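Local coordinates for protein serine-tRNA ligase (Naegleria fowleri, PDB 6BLJ) that probably charges tRNA(Ser) with serine through a seryl-adenylate intermediate, as a cytoplasmic class II aminoacyl-tRNA synthetase, and is bound here to AMP, at residues A[14-19]-A[141-146]; A[37-42]-A[147-152]; A[187-192]-A[458-463]; A[194-197]-A[202-205]; A[290-295]-A[304-309]. All blocks are in the same frame, centred on the assembly; numbering follows the deposited sequence.

Contact 1. Residues A[14-19]-A[141-146]; sequences LFREYK and KERDDV
R16 and R143 meet in a contact of two like charges at the base of the tRNA-binding arm, the long antiparallel helical hairpin of seryl-tRNA synthetases, where the loop ahead of helix 23-32 passes the last turns of helix 114-147. What pulls the two arginines together is D47 on helix 38-76, the other helix of the hairpin: R16 NH2 and R143 NH1 both form salt bridges with its OD1. Sharing that one carboxylate oxygen lets the two guanidinium groups sit side by side, their planes turned 63° apart. R16 runs straight from CG to NE to bring its tip across the gap, so that R143 NH1 lies at the edge of its guanidinium. R143 leaves the helix with CG anti to the backbone N and then kinks at chi3 (64°). That kink brings NE and NH2 to D144 of the same helix, which they grip side-on, both on OD1 and from the same face of the carboxylate. W50 makes a cation-pi contact with R143. The two arginines come closest at R16 NH2 and R143 NH1, 3.2 Å apart, two donors with no hydrogen bond between them.

Contact 2. Residues A[37-42]-A[147-152]; sequences VTLVDK and LLQIGN
The side chains of L39 and I150 lie alongside each other, running opposite ways, and most of the contact is between them. Each sends its chain off beside the backbone N, L39 with chi1 at -62° and I150 with CG1 at -66°. L39 CB rests 3.8 Å from I150 CG1, and the leucine's CD1 is also 3.9 Å from that same CG1. The end of the isoleucine, CD1, carries on along the leucine's backbone and comes 4.0 Å from L39 O. V40 contributes less, its backbone N lying 4.5 Å from I150 CD1. The pair sits at the root of the helical hairpin that forms the tRNA-binding arm: helix 38-76 sets out from here, and helix 114-147 returns to a type I beta turn, L147 to I150, which delivers Q149 and I150 to the outgoing helix. Q149 crosses L39 at about a right angle, its chain extended beyond CG. Its CB approaches L39 CD1 at 4.1 Å, while OE1 comes equally near L39 CD2. This end of the contact is exposed, whereas I150 is buried, with F15, L10 and Q30 also packed on it. The Q149 NE2 makes a weak hydrogen bond back to D145 O.

Contact 3. Residues A[187-192]-A[458-463]; sequences KCLKHI and NYQTPE
Q460 reaches across to L189 at about a right angle and lays its amide against the backbone there, with both ends of the amide bonded to one residue. OE1 accepts from L189 N at 2.7 Å, with an N-H...O angle of 161°, and it does so on a lone pair in the carbonyl plane. NE2 gives to L189 O at 3.1 Å; it meets that oxygen on a lone pair too, but the acceptor is tilted 25° from the glutamine's amide plane. Two bonds to the backbone of one residue fix the amide's rotation, and NE2 is held further by E457 O. Q460 CG takes the crowded position between the backbone N and the carbonyl carbon (chi1 68°), from which the extended chain carries the amide over. C188 packs beside this end, its CB 3.3 Å from Q460 NE2. L189 CB lies 3.5 Å from Q460 OE1. The bonds join the chain just ahead of helix 191-197 to the loop that follows helix 448-458. H191 N also bonds to E457 on that second helix, while I194, one turn into helix 191-197, packs against both L189 and Q460, and strand 464-466 takes up the chain after the loop.

Contact 4. Residues A[194-197]-A[202-205]; sequences IMRK and ATEE
Helix 191-197 ends and, after a short link, helix 203-210 begins, the nearest CA atoms being those of R196 and A202, 7.5 Å apart, with A202 in the N-cap position. R196 spans the gap alone from its side. Its chain runs extended from CG to NE and crosses T203 at about a right angle, so that NH2 can point at the threonine hydroxyl. The bond R196 NH2 to T203 OG1 is 2.9 Å long, with an N-H...O angle of 155°, and OG1 lies at the edge of the guanidinium, nearly in its plane. With chi1 at 64°, T203 holds OG1 between its backbone N and carbonyl carbon, where it faces R196 NH2. E204 approaches differently. Bent at chi2 (82°), it comes from the opposite direction and holds OE2 over a face of the guanidinium, 3.6 Å from R196 NH2. That is a long salt bridge, resting on charge, with no N-H aimed at the oxygen. Water 1 draws the group together: it accepts from R196 NE and from T203 N, in the first turn of the helix, and donates to E204 OE1, at 2.8 Å from that oxygen. The contact lies at the surface of the catalytic region, with the side chain of T203 about 13 Å from the bound AMP. Around it, M195 packs on helix 448-458, K197 pairs with the C-terminal residue N485, A202 bonds to F216 of strand 216-218, and E205 forms a salt bridge with K295 of the second subunit.

Contact 5. Residues A[290-295]-A[304-309]; sequences AFHLEK and IKYCGM
H292 and Y306 meet by the edges of their rings in a buried contact and do not stack. Their planes are 59° apart and their centroids 5.7 Å, and the closest atoms sit on the edges: Y306 CE2 is 3.6 Å from both CE1 and NE2 of the histidine. F291 belongs to this close part as well: its CE2 approaches Y306 OH at 3.6 Å, and the two chains cross at about a right angle. Within the loop, F291 CD2 stands 3.9 Å above the centre of the H292 ring and covers one face of it. F291 has CG anti to its backbone N (chi1 -177°), the turn that brings its ring back over its neighbour, and ND1 of the histidine is tied to I288 O. The contact joins the turns after helix 285-290 to strand 304-313, which pairs with strands 242-245 and 332-342 in the large sheet of the class II synthetase core. A type I and a type II beta turn overlap in the loop, A290 to L293 and H292 to K295. The looser part is the side where water 2 bridges the rings, 2.7 Å from Y306 OH and with a weak hydrogen bond from H292 NE2. There I304 adds only a distant touch, its CG2 being 4.3 Å from H292 NE2. F291 packs edge-to-face with F216 of the second subunit, and K295 NZ hydrogen-bonds to F291 O and forms a salt bridge with E205 of that subunit.

Overall arrangement
Contacts 1 and 2 sit at the root of the helical arm, their centres 9 Å apart. Both involve the end of helix 114-147; contact 1 reaches helix 38-76 through D47, while contact 2 uses its start. F15 packs on both L147 and I150, and along the chain their segments alternate. Both close before contact 3 opens, and contacts 4 and then 5 fall between its two segments. Contacts 3 and 4 share helix 191-197 at the other end of the protein, 49 to 57 Å away between centres. Contact 5, in the class II sheet, lies 28 Å from contact 2 and 37 Å from contact 4, centre to centre. Contacts 4 and 5 meet the second subunit through reciprocal E205 and K295, so both probably contribute to that interface.

Contact 1. Residues A[14-19]-A[141-146]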
# COMPACT_ATOMS: atom_id res chain seq x y z
N LEU A 14 15.43 0.46 33.20
CA LEU A 14 16.77 0.74 32.69
C LEU A 14 16.99 2.24 32.47
O LEU A 14 18.13 2.72 32.54
CB LEU A 14 17.00 -0.02 31.39
CG LEU A 14 18.43 -0.05 30.85
CD1 LEU A 14 19.39 -0.71 31.86
CD2 LEU A 14 18.49 -0.77 29.50
N PHE A 15 15.91 2.99 32.23
CA PHE A 15 16.01 4.43 32.03
C PHE A 15 16.19 5.21 33.33
O PHE A 15 16.53 6.40 33.27
CB PHE A 15 14.75 4.96 31.34
CG PHE A 15 14.54 4.47 29.94
CD1 PHE A 15 14.07 3.19 29.70
CD2 PHE A 15 14.77 5.31 28.85
CE1 PHE A 15 13.86 2.74 28.40
CE2 PHE A 15 14.55 4.87 27.55
CZ PHE A 15 14.10 3.58 27.33
N ARG A 16 15.98 4.59 34.49
CA ARG A 16 15.85 5.30 35.76
C ARG A 16 17.14 5.23 36.55
O ARG A 16 17.46 4.22 37.19
CB ARG A 16 14.69 4.76 36.59
CG ARG A 16 13.32 5.06 36.01
CD ARG A 16 12.25 4.26 36.72
NE ARG A 16 10.91 4.60 36.23
CZ ARG A 16 9.86 3.81 36.35
NH1 ARG A 16 9.97 2.62 36.93
NH2 ARG A 16 8.68 4.20 35.88
N GLU A 17 17.90 6.32 36.49
CA GLU A 17 19.19 6.35 37.17
C GLU A 17 19.01 6.20 38.68
O GLU A 17 19.87 5.64 39.35
CB GLU A 17 19.91 7.65 36.78
CG GLU A 17 21.41 7.54 36.74
CD GLU A 17 22.05 8.85 36.27
OE1 GLU A 17 21.29 9.77 35.93
OE2 GLU A 17 23.30 8.91 36.15
N TYR A 18 17.86 6.65 39.22
CA TYR A 18 17.60 6.56 40.65
C TYR A 18 17.21 5.16 41.11
O TYR A 18 17.25 4.89 42.32
CB TYR A 18 16.46 7.51 41.05
CG TYR A 18 15.05 7.02 40.72
CD1 TYR A 18 14.38 6.12 41.56
CD2 TYR A 18 14.38 7.46 39.59
CE1 TYR A 18 13.11 5.67 41.26
CE2 TYR A 18 13.10 7.02 39.29
CZ TYR A 18 12.47 6.12 40.13
OH TYR A 18 11.20 5.67 39.84
N LYS A 19 16.83 4.27 40.20
CA LYS A 19 16.36 2.95 40.58
C LYS A 19 17.33 1.86 40.18
O LYS A 19 16.93 0.70 40.02
CB LYS A 19 14.98 2.69 39.98
N LYS A 141 0.70 6.38 29.06
CA LYS A 141 0.67 5.95 27.67
C LYS A 141 1.64 6.75 26.82
O LYS A 141 2.29 6.20 25.92
CB LYS A 141 -0.75 6.05 27.12
N GLU A 142 1.77 8.05 27.09
CA GLU A 142 2.67 8.89 26.30
C GLU A 142 4.11 8.43 26.46
O GLU A 142 4.88 8.40 25.49
CB GLU A 142 2.51 10.35 26.72
CG GLU A 142 3.12 11.36 25.77
CD GLU A 142 2.83 12.78 26.20
OE1 GLU A 142 1.75 13.02 26.80
OE2 GLU A 142 3.65 13.67 25.88
N ARG A 143 4.50 8.09 27.70
CA ARG A 143 5.83 7.54 27.95
C ARG A 143 6.01 6.20 27.25
O ARG A 143 7.02 5.96 26.58
CB ARG A 143 6.05 7.38 29.45
CG ARG A 143 7.40 6.77 29.84
CD ARG A 143 7.33 6.21 31.25
NE ARG A 143 6.40 5.10 31.37
CZ ARG A 143 6.02 4.57 32.53
NH1 ARG A 143 6.47 5.08 33.67
NH2 ARG A 143 5.18 3.55 32.54
N ASP A 144 5.04 5.30 27.41
CA ASP A 144 5.14 3.97 26.84
C ASP A 144 5.19 4.02 25.31
O ASP A 144 5.81 3.16 24.69
CB ASP A 144 3.98 3.10 27.33
CG ASP A 144 4.10 2.71 28.81
OD1 ASP A 144 5.18 2.89 29.41
OD2 ASP A 144 3.10 2.22 29.37
N ASP A 145 4.55 5.02 24.70
CA ASP A 145 4.56 5.14 23.25
C ASP A 145 5.94 5.52 22.72
O ASP A 145 6.33 5.09 21.63
CB ASP A 145 3.53 6.17 22.78
CG ASP A 145 2.11 5.64 22.78
OD1 ASP A 145 1.90 4.43 23.05
OD2 ASP A 145 1.19 6.43 22.48
N VAL A 146 6.67 6.35 23.46
CA VAL A 146 8.04 6.65 23.06
C VAL A 146 8.93 5.44 23.30
O VAL A 146 9.80 5.12 22.48
CB VAL A 146 8.56 7.90 23.79
CG1 VAL A 146 9.98 8.21 23.35
CG2 VAL A 146 7.66 9.08 23.50

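Contact 2. Residues A[37-42]-A[147-152]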
# COMPACT_ATOMS: atom_id res chain seq x y z
N VAL A 37 18.92 9.10 19.21
CA VAL A 37 19.42 9.01 20.58
C VAL A 37 18.54 9.81 21.54
O VAL A 37 18.44 9.47 22.73
CB VAL A 37 20.89 9.49 20.63
CG1 VAL A 37 21.44 9.42 22.05
CG2 VAL A 37 21.76 8.67 19.69
N THR A 38 17.89 10.88 21.06
CA THR A 38 17.10 11.73 21.95
C THR A 38 15.89 11.02 22.53
O THR A 38 15.30 11.53 23.49
CB THR A 38 16.59 12.98 21.22
OG1 THR A 38 15.55 12.60 20.30
CG2 THR A 38 17.71 13.67 20.46
N LEU A 39 15.48 9.88 21.96
CA LEU A 39 14.35 9.16 22.53
C LEU A 39 14.60 8.77 23.99
O LEU A 39 13.66 8.66 24.77
CB LEU A 39 14.02 7.91 21.71
CG LEU A 39 13.60 8.14 20.25
CD1 LEU A 39 13.42 6.80 19.56
CD2 LEU A 39 12.32 8.96 20.18
N VAL A 40 15.86 8.55 24.35
CA VAL A 40 16.17 8.13 25.71
C VAL A 40 15.83 9.24 26.70
O VAL A 40 15.12 9.03 27.68
CB VAL A 40 17.65 7.70 25.81
CG1 VAL A 40 18.03 7.30 27.24
CG2 VAL A 40 17.94 6.54 24.84
N ASP A 41 16.29 10.47 26.41
CA ASP A 41 15.97 11.58 27.29
C ASP A 41 14.49 11.91 27.28
O ASP A 41 13.94 12.31 28.31
CB ASP A 41 16.77 12.82 26.89
CG ASP A 41 18.23 12.72 27.27
OD1 ASP A 41 18.57 11.88 28.13
OD2 ASP A 41 19.04 13.49 26.71
N LYS A 42 13.82 11.73 26.13
CA LYS A 42 12.38 11.96 26.07
C LYS A 42 11.63 10.99 26.98
O LYS A 42 10.68 11.38 27.66
CB LYS A 42 11.87 11.84 24.63
N LEU A 147 8.72 4.74 24.42
CA LEU A 147 9.52 3.56 24.72
C LEU A 147 9.39 2.50 23.62
O LEU A 147 10.36 1.82 23.29
CB LEU A 147 9.12 2.99 26.08
CG LEU A 147 9.72 1.70 26.63
CD1 LEU A 147 11.19 1.57 26.31
CD2 LEU A 147 9.53 1.68 28.14
N LEU A 148 8.20 2.37 23.03
CA LEU A 148 8.01 1.37 21.99
C LEU A 148 8.85 1.64 20.74
O LEU A 148 9.01 0.74 19.91
CB LEU A 148 6.54 1.25 21.60
CG LEU A 148 5.65 0.55 22.63
CD1 LEU A 148 4.23 0.38 22.08
CD2 LEU A 148 6.24 -0.80 23.05
N GLN A 149 9.35 2.87 20.57
CA GLN A 149 10.10 3.23 19.37
C GLN A 149 11.59 2.92 19.48
O GLN A 149 12.28 2.98 18.45
CB GLN A 149 9.95 4.72 19.08
CG GLN A 149 8.53 5.19 18.92
CD GLN A 149 8.45 6.69 18.73
OE1 GLN A 149 9.25 7.27 17.99
NE2 GLN A 149 7.54 7.34 19.45
N ILE A 150 12.08 2.62 20.66
CA ILE A 150 13.50 2.38 20.86
C ILE A 150 13.80 0.92 20.54
O ILE A 150 13.05 0.02 20.92
CB ILE A 150 13.92 2.75 22.31
CG1 ILE A 150 13.77 4.26 22.54
CG2 ILE A 150 15.36 2.37 22.56
CD1 ILE A 150 13.66 4.69 24.01
N GLY A 151 14.89 0.69 19.81
CA GLY A 151 15.23 -0.67 19.43
C GLY A 151 15.82 -1.46 20.59
O GLY A 151 16.30 -0.91 21.59
N ASN A 152 15.81 -2.78 20.42
CA ASN A 152 16.38 -3.68 21.42
C ASN A 152 17.86 -3.34 21.65
O ASN A 152 18.54 -2.81 20.78
CB ASN A 152 16.23 -5.13 20.95
CG ASN A 152 16.28 -6.13 22.10
OD1 ASN A 152 16.48 -5.75 23.25
ND2 ASN A 152 16.10 -7.41 21.79

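Contact 3. Residues A[187-192]-A[458-463]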
# COMPACT_ATOMS: atom_id res chain seq x y z
N LYS A 187 33.51 -22.87 -17.62
CA LYS A 187 33.02 -21.81 -16.74
C LYS A 187 31.66 -22.20 -16.17
O LYS A 187 30.75 -22.56 -16.93
CB LYS A 187 32.93 -20.49 -17.51
CG LYS A 187 32.37 -19.34 -16.68
CD LYS A 187 32.44 -18.03 -17.48
CE LYS A 187 31.89 -16.84 -16.70
NZ LYS A 187 32.11 -15.56 -17.43
N CYS A 188 31.52 -22.09 -14.85
CA CYS A 188 30.27 -22.44 -14.19
C CYS A 188 29.11 -21.59 -14.71
O CYS A 188 29.24 -20.37 -14.86
CB CYS A 188 30.39 -22.24 -12.68
SG CYS A 188 31.33 -23.54 -11.84
N LEU A 189 27.99 -22.24 -14.99
CA LEU A 189 26.77 -21.53 -15.36
C LEU A 189 26.04 -21.02 -14.12
O LEU A 189 26.20 -21.53 -13.01
CB LEU A 189 25.83 -22.45 -16.15
CG LEU A 189 26.32 -23.03 -17.48
CD1 LEU A 189 25.29 -24.00 -18.02
CD2 LEU A 189 26.52 -21.89 -18.46
N LYS A 190 25.21 -20.00 -14.34
CA LYS A 190 24.30 -19.42 -13.36
C LYS A 190 23.06 -20.29 -13.19
O LYS A 190 22.63 -20.97 -14.13
CB LYS A 190 23.90 -18.02 -13.85
CG LYS A 190 23.48 -17.02 -12.80
CD LYS A 190 23.32 -15.64 -13.44
CE LYS A 190 24.60 -15.19 -14.16
NZ LYS A 190 25.67 -14.69 -13.25
N HIS A 191 22.42 -20.21 -12.01
CA HIS A 191 21.30 -21.10 -11.71
C HIS A 191 20.18 -21.04 -12.76
O HIS A 191 19.64 -22.09 -13.14
CB HIS A 191 20.73 -20.79 -10.31
CG HIS A 191 20.42 -19.34 -10.07
ND1 HIS A 191 19.24 -18.75 -10.47
CD2 HIS A 191 21.15 -18.37 -9.48
CE1 HIS A 191 19.25 -17.48 -10.14
NE2 HIS A 191 20.40 -17.22 -9.53
N ILE A 192 19.83 -19.85 -13.26
CA ILE A 192 18.68 -19.77 -14.18
C ILE A 192 18.97 -20.54 -15.48
O ILE A 192 18.09 -21.25 -16.00
CB ILE A 192 18.28 -18.31 -14.46
CG1 ILE A 192 17.01 -18.28 -15.33
CG2 ILE A 192 19.42 -17.53 -15.15
CD1 ILE A 192 16.52 -16.89 -15.62
N ASN A 458 26.59 -25.38 -7.59
CA ASN A 458 27.76 -26.06 -7.03
C ASN A 458 27.90 -27.50 -7.51
O ASN A 458 29.03 -28.02 -7.50
CB ASN A 458 27.70 -26.03 -5.51
CG ASN A 458 28.11 -24.68 -4.96
OD1 ASN A 458 29.30 -24.36 -4.91
ND2 ASN A 458 27.13 -23.86 -4.60
N TYR A 459 26.82 -28.13 -7.96
CA TYR A 459 26.83 -29.54 -8.38
C TYR A 459 26.70 -29.70 -9.89
O TYR A 459 26.49 -30.82 -10.37
CB TYR A 459 25.71 -30.31 -7.66
CG TYR A 459 26.07 -30.63 -6.22
CD1 TYR A 459 26.65 -31.85 -5.88
CD2 TYR A 459 25.86 -29.69 -5.20
CE1 TYR A 459 27.01 -32.15 -4.55
CE2 TYR A 459 26.23 -29.98 -3.86
CZ TYR A 459 26.80 -31.22 -3.56
OH TYR A 459 27.16 -31.53 -2.26
N GLN A 460 26.83 -28.62 -10.65
CA GLN A 460 26.71 -28.70 -12.10
C GLN A 460 27.89 -29.45 -12.70
O GLN A 460 28.99 -29.48 -12.14
CB GLN A 460 26.61 -27.29 -12.70
CG GLN A 460 27.90 -26.47 -12.58
CD GLN A 460 27.76 -25.06 -13.15
OE1 GLN A 460 27.65 -24.87 -14.37
NE2 GLN A 460 27.73 -24.07 -12.26
N THR A 461 27.65 -30.07 -13.84
CA THR A 461 28.68 -30.64 -14.70
C THR A 461 28.39 -30.14 -16.11
O THR A 461 27.38 -29.47 -16.34
CB THR A 461 28.66 -32.17 -14.67
OG1 THR A 461 27.62 -32.65 -15.54
CG2 THR A 461 28.40 -32.68 -13.25
N PRO A 462 29.26 -30.43 -17.09
CA PRO A 462 28.89 -30.07 -18.47
C PRO A 462 27.66 -30.80 -18.98
O PRO A 462 27.08 -30.37 -19.98
CB PRO A 462 30.14 -30.46 -19.29
CG PRO A 462 31.27 -30.41 -18.29
CD PRO A 462 30.66 -30.88 -17.00
N GLU A 463 27.24 -31.88 -18.31
CA GLU A 463 26.15 -32.71 -18.81
C GLU A 463 24.85 -32.55 -18.02
O GLU A 463 23.79 -33.00 -18.51
CB GLU A 463 26.56 -34.19 -18.76
CG GLU A 463 27.81 -34.54 -19.59
CD GLU A 463 27.79 -33.98 -21.00
OE1 GLU A 463 26.73 -34.03 -21.66
OE2 GLU A 463 28.84 -33.48 -21.45

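Contact 4. Residues A[194-197]-A[202-205]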
# COMPACT_ATOMS: atom_id res chain seq x y z
N ILE A 194 21.10 -23.08 -15.85
CA ILE A 194 21.12 -24.50 -15.50
C ILE A 194 19.70 -25.05 -15.43
O ILE A 194 19.39 -26.09 -16.03
CB ILE A 194 21.86 -24.71 -14.17
CG1 ILE A 194 23.34 -24.32 -14.33
CG2 ILE A 194 21.71 -26.14 -13.72
CD1 ILE A 194 24.10 -24.23 -13.00
N MET A 195 18.82 -24.36 -14.70
CA MET A 195 17.46 -24.87 -14.51
C MET A 195 16.70 -24.93 -15.83
O MET A 195 15.94 -25.87 -16.09
CB MET A 195 16.70 -24.02 -13.49
CG MET A 195 17.27 -24.14 -12.08
SD MET A 195 16.27 -23.24 -10.87
CE MET A 195 17.13 -23.72 -9.37
N ARG A 196 16.90 -23.93 -16.69
CA ARG A 196 16.26 -23.97 -18.01
C ARG A 196 16.83 -25.09 -18.87
O ARG A 196 16.10 -25.74 -19.63
CB ARG A 196 16.41 -22.62 -18.72
CG ARG A 196 15.47 -21.52 -18.19
CD ARG A 196 15.68 -20.19 -18.92
NE ARG A 196 14.73 -19.18 -18.48
CZ ARG A 196 14.92 -17.87 -18.66
NH1 ARG A 196 16.03 -17.44 -19.25
NH2 ARG A 196 14.02 -17.00 -18.23
N LYS A 197 18.15 -25.31 -18.79
CA LYS A 197 18.76 -26.39 -19.57
C LYS A 197 18.29 -27.76 -19.08
O LYS A 197 18.30 -28.73 -19.85
CB LYS A 197 20.28 -26.29 -19.52
CG LYS A 197 20.86 -25.24 -20.47
CD LYS A 197 22.35 -24.98 -20.19
CE LYS A 197 23.22 -26.19 -20.53
NZ LYS A 197 23.11 -26.54 -21.97
N ALA A 202 10.00 -22.61 -15.80
CA ALA A 202 9.21 -21.86 -16.78
C ALA A 202 8.87 -20.49 -16.19
O ALA A 202 7.81 -20.30 -15.60
CB ALA A 202 7.95 -22.63 -17.15
N THR A 203 9.76 -19.51 -16.39
CA THR A 203 9.47 -18.15 -15.94
C THR A 203 8.52 -17.43 -16.88
O THR A 203 7.84 -16.49 -16.46
CB THR A 203 10.76 -17.33 -15.83
OG1 THR A 203 11.33 -17.20 -17.14
CG2 THR A 203 11.78 -18.04 -14.88
N GLU A 204 8.47 -17.84 -18.15
CA GLU A 204 7.59 -17.21 -19.14
C GLU A 204 6.11 -17.46 -18.81
O GLU A 204 5.35 -16.52 -18.59
CB GLU A 204 7.94 -17.72 -20.54
CG GLU A 204 9.33 -17.30 -21.06
CD GLU A 204 10.50 -18.16 -20.57
OE1 GLU A 204 10.29 -19.20 -19.90
OE2 GLU A 204 11.66 -17.78 -20.88
N GLU A 205 5.69 -18.73 -18.77
CA GLU A 205 4.34 -19.03 -18.29
C GLU A 205 4.15 -18.57 -16.84
O GLU A 205 3.07 -18.11 -16.47
CB GLU A 205 4.07 -20.54 -18.40
CG GLU A 205 3.97 -21.06 -19.83
CD GLU A 205 5.31 -21.48 -20.41
OE1 GLU A 205 6.36 -21.10 -19.85
OE2 GLU A 205 5.31 -22.20 -21.42
O HOH W 1 12.14 -20.32 -18.07

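Contact 5. Residues A[290-295]-A[304-309]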
# COMPACT_ATOMS: atom_id res chain seq x y z
N ALA A 290 3.00 -15.69 17.13
CA ALA A 290 1.66 -15.37 17.60
C ALA A 290 1.02 -16.56 18.32
O ALA A 290 0.20 -16.36 19.22
CB ALA A 290 0.78 -14.93 16.42
N PHE A 291 1.43 -17.78 17.97
CA PHE A 291 0.99 -19.00 18.64
C PHE A 291 1.21 -18.92 20.15
O PHE A 291 0.48 -19.55 20.92
CB PHE A 291 1.76 -20.19 18.04
CG PHE A 291 1.38 -21.56 18.58
CD1 PHE A 291 0.49 -22.37 17.89
CD2 PHE A 291 1.98 -22.06 19.72
CE1 PHE A 291 0.16 -23.65 18.37
CE2 PHE A 291 1.66 -23.33 20.20
CZ PHE A 291 0.75 -24.12 19.53
N HIS A 292 2.19 -18.13 20.59
CA HIS A 292 2.53 -18.05 22.01
C HIS A 292 1.87 -16.88 22.72
O HIS A 292 2.15 -16.67 23.91
CB HIS A 292 4.05 -18.00 22.18
CG HIS A 292 4.72 -19.27 21.76
ND1 HIS A 292 5.13 -19.50 20.46
CD2 HIS A 292 4.96 -20.42 22.44
CE1 HIS A 292 5.64 -20.72 20.37
NE2 HIS A 292 5.55 -21.29 21.56
N LEU A 293 0.99 -16.15 22.05
CA LEU A 293 0.32 -15.00 22.64
C LEU A 293 -0.22 -15.32 24.02
O LEU A 293 -0.98 -16.28 24.21
CB LEU A 293 -0.82 -14.54 21.73
CG LEU A 293 -1.67 -13.38 22.27
CD1 LEU A 293 -0.87 -12.09 22.34
CD2 LEU A 293 -2.93 -13.18 21.43
N GLU A 294 0.18 -14.50 25.00
CA GLU A 294 -0.38 -14.51 26.35
C GLU A 294 -0.22 -15.85 27.06
O GLU A 294 -1.01 -16.21 27.92
CB GLU A 294 -1.86 -14.09 26.32
CG GLU A 294 -2.03 -12.57 26.21
CD GLU A 294 -3.34 -12.15 25.56
OE1 GLU A 294 -4.24 -13.00 25.45
OE2 GLU A 294 -3.45 -10.98 25.14
N LYS A 295 0.83 -16.59 26.74
CA LYS A 295 1.13 -17.82 27.46
C LYS A 295 2.24 -17.57 28.49
O LYS A 295 2.97 -16.59 28.43
CB LYS A 295 1.53 -18.93 26.49
CG LYS A 295 0.34 -19.41 25.66
CD LYS A 295 0.73 -20.55 24.73
CE LYS A 295 -0.50 -21.12 24.01
NZ LYS A 295 -0.12 -21.79 22.73
N ILE A 304 11.54 -24.28 24.30
CA ILE A 304 10.55 -24.78 23.35
C ILE A 304 11.14 -24.64 21.95
O ILE A 304 11.44 -23.52 21.52
CB ILE A 304 9.23 -24.01 23.46
CG1 ILE A 304 8.66 -24.11 24.87
CG2 ILE A 304 8.22 -24.54 22.44
CD1 ILE A 304 7.49 -23.20 25.09
N LYS A 305 11.30 -25.75 21.25
CA LYS A 305 11.96 -25.76 19.95
C LYS A 305 10.97 -26.20 18.88
O LYS A 305 10.34 -27.25 19.01
CB LYS A 305 13.17 -26.69 19.95
CG LYS A 305 14.27 -26.37 20.98
CD LYS A 305 15.40 -27.41 20.88
CE LYS A 305 16.51 -27.16 21.89
NZ LYS A 305 17.61 -28.16 21.72
N TYR A 306 10.82 -25.39 17.83
CA TYR A 306 9.91 -25.67 16.73
C TYR A 306 10.65 -25.71 15.41
O TYR A 306 11.60 -24.94 15.19
CB TYR A 306 8.79 -24.63 16.64
CG TYR A 306 7.68 -24.84 17.65
CD1 TYR A 306 6.84 -25.94 17.55
CD2 TYR A 306 7.46 -23.93 18.68
CE1 TYR A 306 5.81 -26.15 18.48
CE2 TYR A 306 6.43 -24.13 19.60
CZ TYR A 306 5.61 -25.24 19.49
OH TYR A 306 4.60 -25.44 20.39
N CYS A 307 10.24 -26.64 14.55
CA CYS A 307 10.70 -26.75 13.17
C CYS A 307 9.54 -26.27 12.31
O CYS A 307 8.65 -27.05 11.96
CB CYS A 307 11.10 -28.22 12.83
SG CYS A 307 11.32 -28.50 11.06
N GLY A 308 9.53 -24.98 11.98
CA GLY A 308 8.40 -24.40 11.27
C GLY A 308 8.47 -24.66 9.78
O GLY A 308 9.54 -24.62 9.17
N MET A 309 7.31 -24.87 9.18
CA MET A 309 7.21 -25.19 7.77
C MET A 309 6.10 -24.36 7.16
O MET A 309 4.97 -24.39 7.66
CB MET A 309 6.91 -26.69 7.61
CG MET A 309 6.59 -27.16 6.22
SD MET A 309 5.99 -28.87 6.33
CE MET A 309 5.84 -29.21 4.57
O HOH W 2 4.38 -23.84 22.53